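PDB 3S9J: member of DUF4221 family from Bacteroides vulgatus, which is of unknown function but folds as a six-bladed beta-propeller that holds sodium ions in the crystal. Local coordinates for residues L42-T47 with N353-T358; E22-L27 with V55-E60; Y296-G301 with Y326-S331. All coordinates share one frame; numbering follows the deposited sequence. Where two conformers were deposited one is given.

In the fold
Contacts 1 and 2 lie almost on top of each other, their centres about 4 Å apart, while contact 3 sits about 14 Å from the centre of contact 1 and 19 Å from that of contact 2. Strands 39-46 and 53-58 are antiparallel neighbours in the first blade of the propeller; strands 354-364 and 327-334 belong to the last, which strand 8-19 completes; 22-27 and 296-301 are loops. Along the chain the segments of contacts 1 and 2 alternate, and both halves of contact 3 fall between those of contact 1. Met-330 of contact 3 packs against Phe-44 and Leu-355 of contact 1. Contacts 1 and 2 mark where first and last blades meet and the ring closes; contact 3 faces the last blade's other neighbour.

Contact 1: residues L42-T47 with N353-T358; sequences LHFENT and NKLVFT. With NA (sodium ion), chain C.
Phe-44 and Leu-355 reach toward each other from opposite directions, and one methyl group does the touching: Leu-355 CD2 lies 3.7 Å from Phe-44 CE2, meeting the ring obliquely. Both side chains swing out opposite their own backbone nitrogens (chi1 -177° for Phe-44 and 176° for Leu-355), which carries them into the space between two strands whose nearest CA atoms, those of the same two residues, are 11.0 Å apart. A second pair repeats the scheme with the roles exchanged. Here the leucine is on 42-47 and the ring on 353-358, with Leu-42 CD2 3.9 Å from Phe-357 CZ, again oblique to the ring. Leu-42 was modelled in two conformers, so this second touch is less certain. No hydrogen bond crosses between the segments; branched and aromatic side chains suit a buried interface held by van der Waals contact and exclusion of water, and Met-31 extends it beside Leu-42, Phe-44 and Phe-357. Strand alternation sends His-43 and Glu-45 to the other face, where both bond to Ser-84 OG. Beyond the apolar pairs, Asn-353 offers its amide oxygen OD1 to a sodium ion at 2.6 Å, joined there by two waters and the carbonyl oxygens of Asp-21 and Thr-24. Strand 39-46 lies in the first blade and 354-364 in the last, so this is the face-to-face packing of adjacent blades in a six-bladed beta-propeller.

Contact 2: residues E22-L27 with V55-E60; sequences EQTYYL and VIFDIE. With NA (sodium ion), chain C; FMT (formic acid), chain K.
Thr-24 turns its methyl group into the first blade, where CG2 lies 4.0 Å from Val-55 CG2 and 4.2 Å from Phe-57 CZ. The methyl stands opposite the backbone nitrogen of Thr-24, which directs it inward and sets OG1 to the side; that hydroxyl still brushes Val-55 CG2 but hydrogen-bonds to Arg-67 NH2. Threonine suits the place because it shows carbon to the strand and oxygen to the arginine. Behind the first shell, Val-55 CG1 sits over the centre of one face of the Phe-57 ring, 3.8 Å above its plane, and Phe-18 meets the same ring. The loop itself is fixed by the side chain of Asn-46, which bonds to Gln-23 O and Tyr-25 N. A sodium ion holds it too, coordinated by Thr-24 O at 2.3 Å. Of the two waters on the metal, one donates to Glu-22 O. Further along, Tyr-26 OH donates to formic acid O2 at 2.7 Å; this ligand, probably from the crystallisation liquor, also bonds to Lys-300. With Asp-21 O and Asn-353 OD1, the ion has five oxygen ligands, none a carboxylate, which suits a singly charged metal that probably ties the loop to the last blade.

Contact 3: residues Y296-G301 with Y326-S331; sequences YETPKG and YFYKMS. With GOL (glycerol), chain S; FMT (formic acid), chain K.
Thr-298 and Lys-300 meet three successive residues, Phe-327, Tyr-328 and Lys-329, with a glycerol, probably from the crystallisation liquor, lodged among them. Just ahead of the three, Tyr-326 O accepts a hydrogen bond from glycerol O2 at 2.8 Å, while glycerol O3 donates to Pro-299 O and so bridges the segments. Phe-327 presents its ring edge to Lys-300 NZ, 4.2 Å from CE1, and glycerol O1 lies 3.2 Å above the ring centre. The lysine's amine turns instead to a formic acid molecule, with NZ 2.6 Å from its O1. Tyr-328 crosses Thr-298 at about a right angle; its OH stands 3.4 Å from Thr-298 CG2 and hydrogen-bonds to Glu-284. Segment 326-331 carries the weakly bonded start of strand 327-334 in the last propeller blade, with a corner at Lys-329 and Met-330, whereas 296-301 is a loop of the preceding blade. Lys-329 N donates to glycerol O1 at 3.0 Å (164°), which keeps that oxygen over the Phe-327 ring. Its side chain, extended beyond CG, is long enough to reach the loop and donate from NZ to Thr-298 OG1 at 2.8 Å, and also to a water that binds Glu-297 OE1 and Thr-298 N. With an alanine here, Thr-298 OG1 would probably lose this donor and the water one of its two N-H partners, loosening the link to the loop. Met-330 N closes a type I beta turn onto Phe-327 O. Ser-331 OG donates to Tyr-328 O, tilted 31° from the carbonyl plane.

Contact 1: residues L42-T47 with N353-T358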
loop_
_atom_site.group_PDB
_atom_site.type_symbol
_atom_site.label_atom_id
_atom_site.label_comp_id
_atom_site.label_asym_id
_atom_site.label_seq_id
_atom_site.Cartn_x
_atom_site.Cartn_y
_atom_site.Cartn_z
ATOM N N LEU A 42 -5.952 6.931 13.020
ATOM C CA LEU A 42 -4.905 6.474 12.124
ATOM C C LEU A 42 -3.898 5.626 12.913
ATOM O O LEU A 42 -3.264 6.092 13.864
ATOM C CB LEU A 42 -4.231 7.673 11.409
ATOM C CG LEU A 42 -3.248 7.382 10.281
ATOM C CD1 LEU A 42 -3.942 6.643 9.145
ATOM C CD2 LEU A 42 -2.535 8.680 9.755
ATOM N N HIS A 43 -3.768 4.376 12.497
ATOM C CA HIS A 43 -2.727 3.470 12.960
ATOM C C HIS A 43 -1.450 3.881 12.219
ATOM O O HIS A 43 -1.416 3.839 10.997
ATOM C CB HIS A 43 -3.103 2.058 12.583
ATOM C CG HIS A 43 -2.024 1.035 12.797
ATOM N ND1 HIS A 43 -2.104 0.083 13.793
ATOM C CD2 HIS A 43 -0.868 0.783 12.123
ATOM C CE1 HIS A 43 -1.027 -0.685 13.750
ATOM N NE2 HIS A 43 -0.276 -0.306 12.730
ATOM N N PHE A 44 -0.406 4.260 12.934
ATOM C CA PHE A 44 0.790 4.791 12.295
ATOM C C PHE A 44 1.994 4.041 12.839
ATOM O O PHE A 44 2.439 4.301 13.947
ATOM C CB PHE A 44 0.859 6.281 12.594
ATOM C CG PHE A 44 2.007 7.043 11.944
ATOM C CD1 PHE A 44 3.255 7.126 12.562
ATOM C CD2 PHE A 44 1.791 7.762 10.782
ATOM C CE1 PHE A 44 4.285 7.902 11.998
ATOM C CE2 PHE A 44 2.830 8.537 10.223
ATOM C CZ PHE A 44 4.062 8.606 10.853
ATOM N N GLU A 45 2.502 3.095 12.056
ATOM C CA GLU A 45 3.665 2.340 12.474
ATOM C C GLU A 45 4.850 3.281 12.524
ATOM O O GLU A 45 5.162 3.910 11.542
ATOM C CB GLU A 45 3.974 1.189 11.543
ATOM C CG GLU A 45 5.132 0.337 12.043
ATOM C CD GLU A 45 5.406 -0.814 11.107
ATOM O OE1 GLU A 45 4.461 -1.587 10.855
ATOM O OE2 GLU A 45 6.546 -0.945 10.639
ATOM N N ASN A 46 5.503 3.372 13.655
ATOM C CA ASN A 46 6.583 4.374 13.858
ATOM C C ASN A 46 7.885 3.611 14.071
ATOM O O ASN A 46 8.429 3.553 15.183
ATOM C CB ASN A 46 6.186 5.216 15.081
ATOM C CG ASN A 46 7.167 6.315 15.410
ATOM O OD1 ASN A 46 7.674 7.006 14.511
ATOM N ND2 ASN A 46 7.437 6.501 16.717
ATOM N N THR A 47 8.365 3.015 12.975
ATOM C CA THR A 47 9.551 2.151 13.026
ATOM C C THR A 47 10.685 2.692 12.158
ATOM O O THR A 47 11.707 2.011 11.966
ATOM C CB THR A 47 9.207 0.712 12.566
ATOM O OG1 THR A 47 8.530 0.785 11.313
ATOM C CG2 THR A 47 8.322 0.023 13.637
ATOM N N ASN A 353 8.258 18.109 11.940
ATOM C CA ASN A 353 7.515 17.834 13.198
ATOM C C ASN A 353 6.048 18.193 13.135
ATOM O O ASN A 353 5.422 18.496 14.143
ATOM C CB ASN A 353 8.232 18.447 14.384
ATOM C CG ASN A 353 9.393 17.561 14.850
ATOM O OD1 ASN A 353 9.267 16.325 14.966
ATOM N ND2 ASN A 353 10.528 18.168 15.046
ATOM N N LYS A 354 5.496 18.165 11.930
ATOM C CA LYS A 354 4.059 18.280 11.742
ATOM C C LYS A 354 3.623 17.333 10.634
ATOM O O LYS A 354 4.012 17.503 9.477
ATOM C CB LYS A 354 3.685 19.717 11.385
ATOM C CG LYS A 354 2.220 20.080 11.590
ATOM C CD LYS A 354 1.916 20.691 12.979
ATOM C CE LYS A 354 2.569 22.066 13.264
ATOM N NZ LYS A 354 2.019 23.204 12.485
ATOM N N LEU A 355 2.844 16.318 10.986
ATOM C CA LEU A 355 2.266 15.410 9.989
ATOM C C LEU A 355 0.981 16.020 9.456
ATOM O O LEU A 355 0.028 16.241 10.191
ATOM C CB LEU A 355 2.019 14.021 10.544
ATOM C CG LEU A 355 1.335 13.007 9.652
ATOM C CD1 LEU A 355 2.183 12.676 8.391
ATOM C CD2 LEU A 355 1.064 11.724 10.506
ATOM N N VAL A 356 0.974 16.357 8.165
ATOM C CA VAL A 356 -0.092 17.164 7.563
ATOM C C VAL A 356 -0.736 16.394 6.431
ATOM O O VAL A 356 -0.027 15.784 5.618
ATOM C CB VAL A 356 0.438 18.503 6.992
ATOM C CG1 VAL A 356 -0.663 19.311 6.304
ATOM C CG2 VAL A 356 1.090 19.340 8.100
ATOM N N PHE A 357 -2.062 16.426 6.398
ATOM C CA PHE A 357 -2.863 15.850 5.314
ATOM C C PHE A 357 -3.876 16.836 4.809
ATOM O O PHE A 357 -4.437 17.605 5.591
ATOM C CB PHE A 357 -3.644 14.608 5.791
ATOM C CG PHE A 357 -2.808 13.478 6.255
ATOM C CD1 PHE A 357 -2.386 12.495 5.362
ATOM C CD2 PHE A 357 -2.491 13.335 7.595
ATOM C CE1 PHE A 357 -1.648 11.426 5.788
ATOM C CE2 PHE A 357 -1.766 12.252 8.038
ATOM C CZ PHE A 357 -1.307 11.308 7.150
ATOM N N THR A 358 -4.139 16.816 3.501
ATOM C CA THR A 358 -5.254 17.541 2.940
ATOM C C THR A 358 -6.361 16.550 2.582
ATOM O O THR A 358 -6.093 15.496 2.007
ATOM C CB THR A 358 -4.828 18.351 1.715
ATOM O OG1 THR A 358 -3.897 19.352 2.142
ATOM C CG2 THR A 358 -6.043 19.003 1.061
HETATM NA NA NA C . 9.486 13.738 14.868
HETATM O O HOH W 1 9.811 13.849 12.485
HETATM O O HOH W 2 11.395 11.891 15.159
#

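Contact 2: residues E22-L27 with V55-E60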
loop_
_atom_site.group_PDB
_atom_site.type_symbol
_atom_site.label_atom_id
_atom_site.label_comp_id
_atom_site.label_asym_id
_atom_site.label_seq_id
_atom_site.Cartn_x
_atom_site.Cartn_y
_atom_site.Cartn_z
ATOM N N GLU A 22 10.426 14.449 18.801
ATOM C CA GLU A 22 11.468 13.453 18.458
ATOM C C GLU A 22 11.014 11.998 18.628
ATOM O O GLU A 22 11.647 11.092 18.095
ATOM C CB GLU A 22 12.723 13.683 19.316
ATOM C CG GLU A 22 12.633 13.315 20.755
ATOM C CD GLU A 22 11.946 14.365 21.643
ATOM O OE1 GLU A 22 11.546 15.463 21.134
ATOM O OE2 GLU A 22 11.836 14.059 22.848
ATOM N N GLN A 23 9.943 11.758 19.398
ATOM C CA GLN A 23 9.447 10.403 19.597
ATOM C C GLN A 23 8.626 9.837 18.440
ATOM O O GLN A 23 8.329 8.634 18.437
ATOM C CB GLN A 23 8.587 10.316 20.875
ATOM C CG GLN A 23 9.385 10.418 22.167
ATOM C CD GLN A 23 8.582 9.784 23.316
ATOM O OE1 GLN A 23 7.611 10.380 23.794
ATOM N NE2 GLN A 23 8.932 8.539 23.697
ATOM N N THR A 24 8.231 10.678 17.491
ATOM C CA THR A 24 7.434 10.216 16.352
ATOM C C THR A 24 8.011 10.780 15.078
ATOM O O THR A 24 8.017 11.987 14.899
ATOM C CB THR A 24 5.943 10.636 16.472
ATOM O OG1 THR A 24 5.502 10.366 17.817
ATOM C CG2 THR A 24 5.089 9.838 15.428
ATOM N N TYR A 25 8.469 9.921 14.163
ATOM C CA TYR A 25 8.972 10.406 12.880
ATOM C C TYR A 25 7.811 10.622 11.942
ATOM O O TYR A 25 6.783 9.906 12.014
ATOM C CB TYR A 25 9.954 9.405 12.283
ATOM C CG TYR A 25 10.730 9.936 11.109
ATOM C CD1 TYR A 25 11.547 11.050 11.243
ATOM C CD2 TYR A 25 10.626 9.340 9.859
ATOM C CE1 TYR A 25 12.253 11.550 10.140
ATOM C CE2 TYR A 25 11.354 9.809 8.774
ATOM C CZ TYR A 25 12.168 10.908 8.948
ATOM O OH TYR A 25 12.874 11.420 7.900
ATOM N N TYR A 26 7.939 11.603 11.042
ATOM C CA TYR A 26 6.766 12.021 10.234
ATOM C C TYR A 26 6.382 11.019 9.154
ATOM O O TYR A 26 5.288 11.078 8.615
ATOM C CB TYR A 26 6.946 13.406 9.593
ATOM C CG TYR A 26 7.957 13.425 8.454
ATOM C CD1 TYR A 26 7.585 13.174 7.139
ATOM C CD2 TYR A 26 9.287 13.634 8.720
ATOM C CE1 TYR A 26 8.520 13.138 6.103
ATOM C CE2 TYR A 26 10.232 13.628 7.680
ATOM C CZ TYR A 26 9.823 13.386 6.388
ATOM O OH TYR A 26 10.766 13.360 5.399
ATOM N N LEU A 27 7.297 10.124 8.814
ATOM C CA LEU A 27 7.075 9.110 7.778
ATOM C C LEU A 27 6.770 7.761 8.392
ATOM O O LEU A 27 7.513 7.293 9.260
ATOM C CB LEU A 27 8.323 8.937 6.916
ATOM C CG LEU A 27 8.248 7.829 5.858
ATOM C CD1 LEU A 27 7.191 8.190 4.840
ATOM C CD2 LEU A 27 9.604 7.649 5.191
ATOM N N VAL A 55 2.142 4.441 16.831
ATOM C CA VAL A 55 1.392 5.575 17.319
ATOM C C VAL A 55 -0.006 5.525 16.722
ATOM O O VAL A 55 -0.179 5.261 15.529
ATOM C CB VAL A 55 2.095 6.883 16.939
ATOM C CG1 VAL A 55 1.228 8.125 17.217
ATOM C CG2 VAL A 55 3.450 6.957 17.648
ATOM N N ILE A 56 -1.007 5.811 17.558
ATOM C CA ILE A 56 -2.354 5.927 17.093
ATOM C C ILE A 56 -2.746 7.394 17.152
ATOM O O ILE A 56 -2.659 8.008 18.222
ATOM C CB ILE A 56 -3.332 5.107 17.989
ATOM C CG1 ILE A 56 -2.893 3.643 18.091
ATOM C CG2 ILE A 56 -4.802 5.276 17.472
ATOM C CD1 ILE A 56 -2.795 2.884 16.757
ATOM N N PHE A 57 -3.126 7.971 16.014
ATOM C CA PHE A 57 -3.561 9.347 15.958
ATOM C C PHE A 57 -5.084 9.462 15.999
ATOM O O PHE A 57 -5.769 8.734 15.308
ATOM C CB PHE A 57 -3.092 10.043 14.687
ATOM C CG PHE A 57 -1.599 10.296 14.620
ATOM C CD1 PHE A 57 -1.005 11.326 15.351
ATOM C CD2 PHE A 57 -0.804 9.536 13.814
ATOM C CE1 PHE A 57 0.355 11.553 15.283
ATOM C CE2 PHE A 57 0.546 9.783 13.709
ATOM C CZ PHE A 57 1.140 10.794 14.418
ATOM N N ASP A 58 -5.556 10.434 16.761
ATOM C CA ASP A 58 -6.987 10.806 16.884
ATOM C C ASP A 58 -7.337 11.843 15.827
ATOM O O ASP A 58 -6.853 12.976 15.878
ATOM C CB ASP A 58 -7.184 11.340 18.284
ATOM C CG ASP A 58 -8.625 11.743 18.586
ATOM O OD1 ASP A 58 -9.431 11.960 17.647
ATOM O OD2 ASP A 58 -8.897 11.881 19.793
ATOM N N ILE A 59 -8.113 11.435 14.825
ATOM C CA ILE A 59 -8.393 12.285 13.676
ATOM C C ILE A 59 -9.238 13.505 14.054
ATOM O O ILE A 59 -8.882 14.652 13.719
ATOM C CB ILE A 59 -9.007 11.475 12.520
ATOM C CG1 ILE A 59 -7.940 10.553 11.889
ATOM C CG2 ILE A 59 -9.573 12.438 11.448
ATOM C CD1 ILE A 59 -8.510 9.429 11.039
ATOM N N GLU A 60 -10.329 13.279 14.789
ATOM C CA GLU A 60 -11.235 14.359 15.194
ATOM C C GLU A 60 -10.481 15.418 15.990
ATOM O O GLU A 60 -10.699 16.593 15.799
ATOM C CB GLU A 60 -12.381 13.774 16.047
ATOM C CG GLU A 60 -13.384 14.804 16.596
ATOM C CD GLU A 60 -14.276 14.268 17.758
ATOM O OE1 GLU A 60 -14.143 13.094 18.209
ATOM O OE2 GLU A 60 -15.110 15.067 18.239
HETATM NA NA NA C . 9.486 13.738 14.868
HETATM C C FMT K . 9.555 13.979 2.226
HETATM O O1 FMT K . 9.652 14.187 0.982
HETATM O O2 FMT K . 10.165 13.083 2.830
HETATM O O HOH W 2 11.395 11.891 15.159
HETATM O O HOH W 1 9.811 13.849 12.485
#

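Contact 3: residues Y296-G301 with Y326-S331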
loop_
_atom_site.group_PDB
_atom_site.type_symbol
_atom_site.label_atom_id
_atom_site.label_comp_id
_atom_site.label_asym_id
_atom_site.label_seq_id
_atom_site.Cartn_x
_atom_site.Cartn_y
_atom_site.Cartn_z
ATOM N N TYR A 296 16.538 5.586 -5.931
ATOM C CA TYR A 296 15.829 4.569 -5.168
ATOM C C TYR A 296 14.482 5.059 -4.616
ATOM O O TYR A 296 13.711 4.273 -4.074
ATOM C CB TYR A 296 16.752 4.009 -4.072
ATOM C CG TYR A 296 17.871 3.151 -4.642
ATOM C CD1 TYR A 296 17.596 1.973 -5.302
ATOM C CD2 TYR A 296 19.186 3.517 -4.508
ATOM C CE1 TYR A 296 18.597 1.194 -5.830
ATOM C CE2 TYR A 296 20.186 2.753 -5.032
ATOM C CZ TYR A 296 19.893 1.589 -5.683
ATOM O OH TYR A 296 20.908 0.800 -6.198
ATOM N N GLU A 297 14.162 6.328 -4.790
ATOM C CA GLU A 297 12.876 6.822 -4.288
ATOM C C GLU A 297 12.190 7.707 -5.317
ATOM O O GLU A 297 12.858 8.311 -6.171
ATOM C CB GLU A 297 13.080 7.592 -2.976
ATOM C CG GLU A 297 13.593 6.718 -1.783
ATOM C CD GLU A 297 12.611 5.606 -1.291
ATOM O OE1 GLU A 297 11.367 5.771 -1.399
ATOM O OE2 GLU A 297 13.098 4.587 -0.738
ATOM N N THR A 298 10.870 7.784 -5.238
ATOM C CA THR A 298 10.101 8.648 -6.127
ATOM C C THR A 298 10.534 10.099 -5.921
ATOM O O THR A 298 10.632 10.615 -4.764
ATOM C CB THR A 298 8.586 8.490 -5.900
ATOM O OG1 THR A 298 8.232 7.108 -6.069
ATOM C CG2 THR A 298 7.786 9.416 -6.864
ATOM N N PRO A 299 10.858 10.786 -7.024
ATOM C CA PRO A 299 11.295 12.156 -6.886
ATOM C C PRO A 299 10.234 13.055 -6.281
ATOM O O PRO A 299 9.045 12.878 -6.543
ATOM C CB PRO A 299 11.537 12.596 -8.357
ATOM C CG PRO A 299 11.827 11.361 -9.057
ATOM C CD PRO A 299 10.982 10.312 -8.420
ATOM N N LYS A 300 10.687 14.044 -5.518
ATOM C CA LYS A 300 9.761 14.946 -4.826
ATOM C C LYS A 300 8.970 15.752 -5.848
ATOM O O LYS A 300 7.881 16.220 -5.563
ATOM C CB LYS A 300 10.520 15.894 -3.902
ATOM C CG LYS A 300 11.469 15.223 -2.922
ATOM C CD LYS A 300 10.861 14.107 -2.160
ATOM C CE LYS A 300 11.867 13.607 -1.119
ATOM N NZ LYS A 300 11.265 12.572 -0.328
ATOM N N GLY A 301 9.518 15.925 -7.059
ATOM C CA GLY A 301 8.829 16.687 -8.088
ATOM C C GLY A 301 7.924 15.908 -9.028
ATOM O O GLY A 301 7.343 16.501 -9.937
ATOM N N TYR A 326 2.776 17.160 -2.358
ATOM C CA TYR A 326 2.204 16.040 -1.649
ATOM C C TYR A 326 3.179 14.890 -1.481
ATOM O O TYR A 326 4.108 14.704 -2.281
ATOM C CB TYR A 326 0.962 15.522 -2.402
ATOM C CG TYR A 326 -0.076 16.579 -2.548
ATOM C CD1 TYR A 326 -0.935 16.886 -1.494
ATOM C CD2 TYR A 326 -0.208 17.297 -3.731
ATOM C CE1 TYR A 326 -1.889 17.886 -1.615
ATOM C CE2 TYR A 326 -1.163 18.297 -3.857
ATOM C CZ TYR A 326 -1.989 18.580 -2.801
ATOM O OH TYR A 326 -2.906 19.584 -2.897
ATOM N N PHE A 327 2.955 14.102 -0.430
ATOM C CA PHE A 327 3.667 12.867 -0.206
ATOM C C PHE A 327 2.593 11.776 -0.312
ATOM O O PHE A 327 1.995 11.352 0.699
ATOM C CB PHE A 327 4.382 12.864 1.155
ATOM C CG PHE A 327 5.362 11.748 1.291
ATOM C CD1 PHE A 327 6.683 11.912 0.866
ATOM C CD2 PHE A 327 4.968 10.502 1.735
ATOM C CE1 PHE A 327 7.601 10.846 0.947
ATOM C CE2 PHE A 327 5.886 9.463 1.808
ATOM C CZ PHE A 327 7.184 9.637 1.405
ATOM N N TYR A 328 2.278 11.384 -1.554
ATOM C CA TYR A 328 1.104 10.541 -1.781
ATOM C C TYR A 328 1.291 9.105 -1.317
ATOM O O TYR A 328 0.297 8.379 -1.228
ATOM C CB TYR A 328 0.630 10.600 -3.243
ATOM C CG TYR A 328 1.647 10.172 -4.272
ATOM C CD1 TYR A 328 1.891 8.812 -4.499
ATOM C CD2 TYR A 328 2.355 11.092 -5.008
ATOM C CE1 TYR A 328 2.836 8.389 -5.430
ATOM C CE2 TYR A 328 3.287 10.679 -5.982
ATOM C CZ TYR A 328 3.528 9.343 -6.186
ATOM O OH TYR A 328 4.451 8.901 -7.092
ATOM N N LYS A 329 2.512 8.706 -1.005
ATOM C CA LYS A 329 2.758 7.423 -0.382
ATOM C C LYS A 329 2.350 7.371 1.104
ATOM O O LYS A 329 2.497 6.324 1.749
ATOM C CB LYS A 329 4.203 6.969 -0.596
ATOM C CG LYS A 329 4.481 6.764 -2.087
ATOM C CD LYS A 329 5.797 6.085 -2.352
ATOM C CE LYS A 329 6.040 5.940 -3.835
ATOM N NZ LYS A 329 7.355 5.273 -4.170
HETATM N N MSE A 330 1.805 8.486 1.601
HETATM C CA MSE A 330 1.049 8.526 2.855
HETATM C C MSE A 330 -0.347 9.086 2.586
HETATM O O MSE A 330 -0.593 10.305 2.688
HETATM C CB MSE A 330 1.768 9.347 3.911
HETATM C CG MSE A 330 2.906 8.599 4.599
HETATM SE SE MSE A 330 3.486 9.451 6.244
HETATM C CE MSE A 330 4.240 11.090 5.485
ATOM N N SER A 331 -1.232 8.201 2.146
ATOM C CA SER A 331 -2.612 8.550 1.827
ATOM C C SER A 331 -3.535 7.576 2.569
ATOM O O SER A 331 -3.147 6.434 2.821
ATOM C CB SER A 331 -2.871 8.478 0.310
ATOM O OG SER A 331 -2.154 9.498 -0.361
HETATM C C1 GOL S . 5.621 10.110 -2.890
HETATM O O1 GOL S . 5.122 10.029 -1.581
HETATM C C2 GOL S . 5.948 11.586 -3.167
HETATM O O2 GOL S . 4.716 12.222 -3.336
HETATM C C3 GOL S . 6.720 11.710 -4.464
HETATM O O3 GOL S . 6.900 13.078 -4.784
HETATM C C FMT K . 9.555 13.979 2.226
HETATM O O1 FMT K . 9.652 14.187 0.982
HETATM O O2 FMT K . 10.165 13.083 2.830
HETATM O O HOH W 3 9.491 6.674 -2.988
#